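Local coordinates for SufC protein (Thermus thermophilus, PDB 2D2E), which probably hydrolyses ATP as the cytoplasmic ABC-type ATPase of the Suf machinery for iron-sulfur cluster assembly, at residues 9-14 with 46-51; 81-86 with 165-170. One frame throughout, in Å; residues are numbered along the deposited sequence.

Contact 1. Residues 9-14 with 46-51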
ATOM      1  N   LEU A   9     -10.119 -11.268 -11.225  1.00 18.96           N
ATOM      2  CA  LEU A   9      -9.164 -12.073 -10.489  1.00 20.28           C
ATOM      3  C   LEU A   9      -9.766 -13.151  -9.601  1.00 18.00           C
ATOM      4  O   LEU A   9     -10.604 -12.864  -8.756  1.00 18.89           O
ATOM      5  CB  LEU A   9      -8.273 -11.159  -9.635  1.00 15.98           C
ATOM      6  CG  LEU A   9      -7.101 -11.840  -8.943  1.00 19.85           C
ATOM      7  CD1 LEU A   9      -6.099 -12.322  -9.998  1.00 26.11           C
ATOM      8  CD2 LEU A   9      -6.423 -10.864  -7.995  1.00 19.60           C
ATOM      9  N   TRP A  10      -9.335 -14.389  -9.821  1.00 16.15           N
ATOM     10  CA  TRP A  10      -9.775 -15.523  -9.022  1.00 17.21           C
ATOM     11  C   TRP A  10      -8.532 -16.134  -8.425  1.00 14.86           C
ATOM     12  O   TRP A  10      -7.547 -16.366  -9.133  1.00 17.07           O
ATOM     13  CB  TRP A  10     -10.513 -16.559  -9.892  1.00 14.82           C
ATOM     14  CG  TRP A  10     -11.775 -16.046 -10.462  1.00 17.26           C
ATOM     15  CD1 TRP A  10     -11.912 -15.184 -11.516  1.00 18.81           C
ATOM     16  CD2 TRP A  10     -13.095 -16.310  -9.983  1.00 18.01           C
ATOM     17  NE1 TRP A  10     -13.229 -14.889 -11.712  1.00 22.14           N
ATOM     18  CE2 TRP A  10     -13.983 -15.562 -10.783  1.00 22.63           C
ATOM     19  CE3 TRP A  10     -13.617 -17.101  -8.942  1.00 17.42           C
ATOM     20  CZ2 TRP A  10     -15.365 -15.585 -10.591  1.00 23.05           C
ATOM     21  CZ3 TRP A  10     -14.990 -17.121  -8.749  1.00 24.53           C
ATOM     22  CH2 TRP A  10     -15.849 -16.365  -9.564  1.00 24.85           C
ATOM     23  N   ALA A  11      -8.543 -16.398  -7.122  1.00 14.09           N
ATOM     24  CA  ALA A  11      -7.365 -16.951  -6.481  1.00 17.61           C
ATOM     25  C   ALA A  11      -7.749 -17.852  -5.319  1.00 20.58           C
ATOM     26  O   ALA A  11      -8.835 -17.726  -4.756  1.00 19.18           O
ATOM     27  CB  ALA A  11      -6.466 -15.823  -5.984  1.00 20.16           C
ATOM     28  N   SER A  12      -6.857 -18.773  -4.989  1.00 23.24           N
ATOM     29  CA  SER A  12      -7.093 -19.694  -3.887  1.00 25.89           C
ATOM     30  C   SER A  12      -5.829 -19.895  -3.055  1.00 25.76           C
ATOM     31  O   SER A  12      -4.744 -19.501  -3.470  1.00 27.16           O
ATOM     32  CB  SER A  12      -7.612 -21.033  -4.437  1.00 24.98           C
ATOM     33  OG  SER A  12      -6.991 -21.371  -5.661  1.00 32.07           O
ATOM     34  N   ILE A  13      -5.978 -20.453  -1.852  1.00 28.47           N
ATOM     35  CA  ILE A  13      -4.844 -20.750  -0.973  1.00 33.87           C
ATOM     36  C   ILE A  13      -5.207 -22.055  -0.268  1.00 39.89           C
ATOM     37  O   ILE A  13      -6.391 -22.398  -0.238  1.00 41.74           O
ATOM     38  CB  ILE A  13      -4.554 -19.621   0.024  1.00 35.77           C
ATOM     39  CG1 ILE A  13      -3.266 -19.943   0.794  1.00 35.15           C
ATOM     40  CG2 ILE A  13      -5.744 -19.428   0.938  1.00 31.33           C
ATOM     41  CD1 ILE A  13      -2.765 -18.801   1.670  1.00 43.33           C
ATOM     42  N   ASP A  14      -4.210 -22.760   0.289  1.00 43.52           N
ATOM     43  CA  ASP A  14      -4.398 -24.082   0.908  1.00 45.64           C
ATOM     44  C   ASP A  14      -5.605 -24.786   0.308  1.00 43.85           C
ATOM     45  O   ASP A  14      -6.491 -25.231   1.040  1.00 44.45           O
ATOM     46  CB  ASP A  14      -4.583 -24.074   2.460  1.00 48.75           C
ATOM     47  CG  ASP A  14      -4.380 -22.713   3.118  1.00 55.80           C
ATOM     48  OD1 ASP A  14      -3.236 -22.377   3.490  1.00 48.37           O
ATOM     49  OD2 ASP A  14      -5.378 -21.980   3.277  1.00 56.76           O
ATOM     50  N   GLY A  46      -4.158  -7.744  -1.211  1.00 12.96           N
ATOM     51  CA  GLY A  46      -2.911  -7.033  -1.023  1.00 12.23           C
ATOM     52  C   GLY A  46      -1.705  -7.958  -1.107  1.00 15.37           C
ATOM     53  O   GLY A  46      -0.694  -7.580  -1.659  1.00 14.51           O
ATOM     54  N   LYS A  47      -1.805  -9.170  -0.569  1.00 12.98           N
ATOM     55  CA  LYS A  47      -0.664 -10.076  -0.601  1.00 15.22           C
ATOM     56  C   LYS A  47      -0.389 -10.565  -2.014  1.00 14.97           C
ATOM     57  O   LYS A  47       0.778 -10.734  -2.402  1.00 16.84           O
ATOM     58  CB  LYS A  47      -0.916 -11.257   0.330  1.00 17.27           C
ATOM     59  CG  LYS A  47      -0.952 -10.865   1.792  1.00 18.78           C
ATOM     60  CD  LYS A  47      -1.316 -12.058   2.670  1.00 22.23           C
ATOM     61  CE  LYS A  47      -1.353 -11.654   4.139  1.00 31.41           C
ATOM     62  NZ  LYS A  47      -1.722 -12.785   5.039  1.00 34.77           N
ATOM     63  N   ILE A  48      -1.458 -10.791  -2.775  1.00 15.39           N
ATOM     64  CA  ILE A  48      -1.329 -11.241  -4.153  1.00 15.04           C
ATOM     65  C   ILE A  48      -0.725 -10.116  -4.979  1.00 16.33           C
ATOM     66  O   ILE A  48       0.087 -10.366  -5.863  1.00 15.63           O
ATOM     67  CB  ILE A  48      -2.689 -11.678  -4.704  1.00 14.83           C
ATOM     68  CG1 ILE A  48      -3.103 -12.971  -3.992  1.00 13.25           C
ATOM     69  CG2 ILE A  48      -2.629 -11.864  -6.225  1.00 18.29           C
ATOM     70  CD1 ILE A  48      -4.441 -13.517  -4.409  1.00 18.31           C
ATOM     71  N   LEU A  49      -1.106  -8.870  -4.688  1.00 14.52           N
ATOM     72  CA  LEU A  49      -0.512  -7.735  -5.423  1.00 16.23           C
ATOM     73  C   LEU A  49       0.984  -7.667  -5.157  1.00 18.30           C
ATOM     74  O   LEU A  49       1.760  -7.292  -6.027  1.00 23.27           O
ATOM     75  CB  LEU A  49      -1.147  -6.406  -5.000  1.00 16.20           C
ATOM     76  CG  LEU A  49      -2.464  -6.131  -5.718  1.00 14.63           C
ATOM     77  CD1 LEU A  49      -3.324  -5.175  -4.876  1.00 14.26           C
ATOM     78  CD2 LEU A  49      -2.179  -5.562  -7.119  1.00 20.43           C
ATOM     79  N   ALA A  50       1.378  -8.021  -3.944  1.00 16.48           N
ATOM     80  CA  ALA A  50       2.783  -8.004  -3.556  1.00 21.71           C
ATOM     81  C   ALA A  50       3.543  -9.134  -4.240  1.00 24.31           C
ATOM     82  O   ALA A  50       4.746  -9.032  -4.467  1.00 25.38           O
ATOM     83  CB  ALA A  50       2.906  -8.139  -2.055  1.00 18.36           C
ATOM     84  N   GLY A  51       2.827 -10.200  -4.574  1.00 20.36           N
ATOM     85  CA  GLY A  51       3.460 -11.341  -5.214  1.00 18.82           C
ATOM     86  C   GLY A  51       3.673 -12.530  -4.287  1.00 23.60           C
ATOM     87  O   GLY A  51       4.517 -13.378  -4.561  1.00 21.64           O
TER
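The backbones of 9-14 and 46-51 come nearest at A11 and I48, whose CA atoms stand 8.6 Å apart, a strand lying over a helix with L9 and A11 meeting I48 between them. The helix, 42-50, is the one that follows the P-loop (Walker A) of an ABC ATPase; the strand, 3-13, belongs to the antiparallel sheet of the same nucleotide-binding domain. Here one face of that sheet packs on the helix. A11 is bonded through its backbone to I18 on strand 16-27, while W10 pairs on the other edge with E58 and R59, so the part of the strand facing the helix is held from both sides.

I48 carries the contact from the helix side. CG1 points opposite the carbonyl carbon (chi1 -69°) and the chain then runs on fully extended (chi2 179°), which brings CD1 up to the strand. There CD1 meets the methyl of A11 end-on, CB to CD1 3.4 Å, tighter than usual for two carbons. The other branch of I48, CG2, is approached by L9, whose CD2 lies 4.3 Å from that CG2 in a looser apolar contact. I48 also packs on L19 and Y55, so the sheet and the loop before strand 56-58 close around it in a buried apolar patch.

Just beyond I48 the helix stops in a Schellman motif. G51, with phi of 104°, is the C-prime residue, and its N reaches back to I48 O at 3.0 Å in a weak bond. I48 O also takes a hydrogen bond from a glycerol hydroxyl, probably picked up from the crystallisation liquor, and R77 binds this end from outside, its NH1 hydrogen-bonded to the carbonyl oxygens of both I48 and L49.

Contact 2. Residues 81-86 with 165-170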
ATOM      1  N   GLY A  81       7.303  -0.038 -10.928  1.00 20.86           N
ATOM      2  CA  GLY A  81       6.666   1.056 -10.210  1.00 17.78           C
ATOM      3  C   GLY A  81       5.756   0.714  -9.032  1.00 14.53           C
ATOM      4  O   GLY A  81       5.181   1.614  -8.429  1.00 15.32           O
ATOM      5  N   LEU A  82       5.618  -0.566  -8.703  1.00 13.52           N
ATOM      6  CA  LEU A  82       4.759  -0.950  -7.573  1.00  9.73           C
ATOM      7  C   LEU A  82       5.568  -0.922  -6.283  1.00 13.46           C
ATOM      8  O   LEU A  82       6.588  -1.591  -6.167  1.00 14.21           O
ATOM      9  CB  LEU A  82       4.175  -2.348  -7.804  1.00 11.48           C
ATOM     10  CG  LEU A  82       3.125  -2.828  -6.792  1.00 15.82           C
ATOM     11  CD1 LEU A  82       1.838  -1.987  -6.885  1.00 11.05           C
ATOM     12  CD2 LEU A  82       2.798  -4.281  -7.086  1.00 16.64           C
ATOM     13  N   PHE A  83       5.107  -0.161  -5.296  1.00 10.42           N
ATOM     14  CA  PHE A  83       5.839  -0.044  -4.046  1.00 11.33           C
ATOM     15  C   PHE A  83       6.067  -1.373  -3.323  1.00 14.31           C
ATOM     16  O   PHE A  83       5.140  -2.151  -3.081  1.00 13.32           O
ATOM     17  CB  PHE A  83       5.126   0.940  -3.107  1.00 11.24           C
ATOM     18  CG  PHE A  83       5.844   1.166  -1.817  1.00 12.62           C
ATOM     19  CD1 PHE A  83       7.156   1.626  -1.815  1.00 12.13           C
ATOM     20  CD2 PHE A  83       5.200   0.959  -0.601  1.00 12.57           C
ATOM     21  CE1 PHE A  83       7.828   1.870  -0.618  1.00 13.89           C
ATOM     22  CE2 PHE A  83       5.859   1.204   0.593  1.00 14.54           C
ATOM     23  CZ  PHE A  83       7.171   1.665   0.586  1.00 16.83           C
ATOM     24  N   LEU A  84       7.328  -1.624  -2.995  1.00 14.88           N
ATOM     25  CA  LEU A  84       7.717  -2.826  -2.262  1.00 14.75           C
ATOM     26  C   LEU A  84       8.709  -2.379  -1.210  1.00 18.10           C
ATOM     27  O   LEU A  84       9.845  -2.038  -1.529  1.00 20.72           O
ATOM     28  CB  LEU A  84       8.374  -3.859  -3.182  1.00 20.15           C
ATOM     29  CG  LEU A  84       8.834  -5.143  -2.468  1.00 25.69           C
ATOM     30  CD1 LEU A  84       7.636  -5.800  -1.781  1.00 26.43           C
ATOM     31  CD2 LEU A  84       9.484  -6.099  -3.467  1.00 26.79           C
ATOM     32  N   ALA A  85       8.267  -2.359   0.035  1.00 14.84           N
ATOM     33  CA  ALA A  85       9.142  -1.943   1.126  1.00 19.43           C
ATOM     34  C   ALA A  85      10.200  -3.011   1.375  1.00 21.50           C
ATOM     35  O   ALA A  85       9.930  -4.215   1.250  1.00 21.24           O
ATOM     36  CB  ALA A  85       8.323  -1.707   2.382  1.00 22.74           C
ATOM     37  N   PHE A  86      11.408  -2.561   1.706  1.00 19.64           N
ATOM     38  CA  PHE A  86      12.538  -3.455   1.980  1.00 21.72           C
ATOM     39  C   PHE A  86      12.403  -3.913   3.427  1.00 25.83           C
ATOM     40  O   PHE A  86      12.185  -3.098   4.324  1.00 26.90           O
ATOM     41  CB  PHE A  86      13.853  -2.689   1.816  1.00 22.15           C
ATOM     42  CG  PHE A  86      15.043  -3.558   1.528  1.00 31.96           C
ATOM     43  CD1 PHE A  86      15.497  -3.719   0.223  1.00 36.90           C
ATOM     44  CD2 PHE A  86      15.723  -4.195   2.560  1.00 39.03           C
ATOM     45  CE1 PHE A  86      16.614  -4.501  -0.057  1.00 39.62           C
ATOM     46  CE2 PHE A  86      16.849  -4.986   2.290  1.00 39.15           C
ATOM     47  CZ  PHE A  86      17.292  -5.135   0.980  1.00 39.06           C
ATOM     48  N   ALA A 165       1.097   2.453  -4.913  1.00  8.47           N
ATOM     49  CA  ALA A 165       1.357   1.856  -3.604  1.00  9.19           C
ATOM     50  C   ALA A 165       0.078   1.274  -3.046  1.00 10.07           C
ATOM     51  O   ALA A 165      -0.968   1.918  -3.061  1.00 12.15           O
ATOM     52  CB  ALA A 165       1.912   2.907  -2.621  1.00 12.73           C
ATOM     53  N   VAL A 166       0.191   0.059  -2.524  1.00  9.51           N
ATOM     54  CA  VAL A 166      -0.955  -0.642  -1.924  1.00  9.73           C
ATOM     55  C   VAL A 166      -0.552  -0.732  -0.466  1.00 11.16           C
ATOM     56  O   VAL A 166       0.459  -1.382  -0.142  1.00 13.79           O
ATOM     57  CB  VAL A 166      -1.116  -2.058  -2.525  1.00  7.86           C
ATOM     58  CG1 VAL A 166      -2.282  -2.805  -1.828  1.00 14.32           C
ATOM     59  CG2 VAL A 166      -1.394  -1.959  -4.009  1.00 12.36           C
ATOM     60  N   LEU A 167      -1.299  -0.049   0.397  1.00  9.53           N
ATOM     61  CA  LEU A 167      -0.980   0.007   1.827  1.00 12.79           C
ATOM     62  C   LEU A 167      -2.057  -0.605   2.677  1.00  9.69           C
ATOM     63  O   LEU A 167      -3.147  -0.041   2.804  1.00 12.75           O
ATOM     64  CB  LEU A 167      -0.790   1.460   2.239  1.00 11.89           C
ATOM     65  CG  LEU A 167       0.245   2.132   1.338  1.00 14.13           C
ATOM     66  CD1 LEU A 167       0.333   3.599   1.719  1.00 17.35           C
ATOM     67  CD2 LEU A 167       1.596   1.442   1.476  1.00 21.53           C
ATOM     68  N   ASP A 168      -1.750  -1.747   3.282  1.00  8.83           N
ATOM     69  CA  ASP A 168      -2.771  -2.410   4.098  1.00 11.33           C
ATOM     70  C   ASP A 168      -2.553  -1.987   5.557  1.00  7.74           C
ATOM     71  O   ASP A 168      -1.539  -2.355   6.173  1.00 11.12           O
ATOM     72  CB  ASP A 168      -2.666  -3.924   3.912  1.00 12.82           C
ATOM     73  CG  ASP A 168      -3.810  -4.685   4.587  1.00 17.61           C
ATOM     74  OD1 ASP A 168      -4.034  -5.868   4.245  1.00 15.98           O
ATOM     75  OD2 ASP A 168      -4.474  -4.101   5.466  1.00 12.95           O
ATOM     76  N   GLU A 169      -3.497  -1.194   6.084  1.00  8.35           N
ATOM     77  CA  GLU A 169      -3.390  -0.666   7.428  1.00  9.73           C
ATOM     78  C   GLU A 169      -4.323  -1.353   8.400  1.00  7.64           C
ATOM     79  O   GLU A 169      -4.602  -0.818   9.478  1.00 10.74           O
ATOM     80  CB  GLU A 169      -3.642   0.846   7.429  1.00  9.79           C
ATOM     81  CG  GLU A 169      -2.750   1.599   6.397  1.00 10.21           C
ATOM     82  CD  GLU A 169      -1.280   1.219   6.525  1.00 12.57           C
ATOM     83  OE1 GLU A 169      -0.609   1.003   5.500  1.00 14.20           O
ATOM     84  OE2 GLU A 169      -0.779   1.124   7.663  1.00 13.60           O
ATOM     85  N   THR A 170      -4.813  -2.530   8.008  1.00  9.51           N
ATOM     86  CA  THR A 170      -5.687  -3.293   8.897  1.00 11.47           C
ATOM     87  C   THR A 170      -4.929  -3.602  10.177  1.00 11.56           C
ATOM     88  O   THR A 170      -5.506  -3.571  11.257  1.00 10.78           O
ATOM     89  CB  THR A 170      -6.103  -4.624   8.261  1.00 10.36           C
ATOM     90  OG1 THR A 170      -6.790  -4.359   7.023  1.00 17.01           O
ATOM     91  CG2 THR A 170      -7.033  -5.408   9.187  1.00 18.33           C
TER
HETATM   92  O   HOH W   1       2.373  -1.552  -3.345  1.00 12.74           O
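F83 and V166 share a water that joins the two backbones across the contact. It donates to F83 O at 2.8 Å and accepts from V166 N, also at 2.8 Å.

Beside this bridge the packing is apolar. F83 CB rests on A165 CB at 3.8 Å, at the pair whose CA atoms are nearest across the two segments, 4.9 Å apart. The side chain of F83 leaves with CG opposite its own backbone N (chi1 -178°), which carries the ring past A165 toward L167. Ring atom CD2 of F83 meets L167 CD2 at 4.2 Å, the two side chains crossing at about a right angle. Over the centre of one ring face lies A85 N, and helix 148-160 adds Q156, L157 and L160 around F83. V166 projects from the other side of the strand, where its CG2 meets L82 CD1 at 4.3 Å.

Strand 164-168 is an outermost strand of the mixed sheet, next to 195-199, and the sequence running through D168 and E169 has the hydrophobic-DE pattern of a Walker B motif. Segment 81-86 comes off helix 74-79 through a Schellman motif at G81 and runs on toward what is probably the Q-loop.

At the far end of the strand D168 OD2 closes an Asx turn, accepting T170 N at 3.0 Å with an N-H...O angle of 162°. The same OD2 receives T170 OG1 on its syn lone pair at 2.8 Å. D168 OD1 is hydrogen-bonded to S43 OG, and T170 OG1 to K42 NZ.

How the contacts relate
Contact 1 and contact 2 have centres 15 Å apart, yet they touch through L49, the residue after I48 on the P-loop helix. L49 CD1 packs on V166 CG2 at 3.8 Å, while L49 O lies 3.4 Å from L82 CD2. R77 sits at the same junction, bonded to the helix end in contact 1 and touching L82 of contact 2. The ADP site is empty in this chain but occupied in another structure of the protein. I48 lies one helical turn along from T44 of that site, and V166 about 9 Å from K42 and S43, side chain to side chain; contact 2 is tied to it directly through D168 and T170.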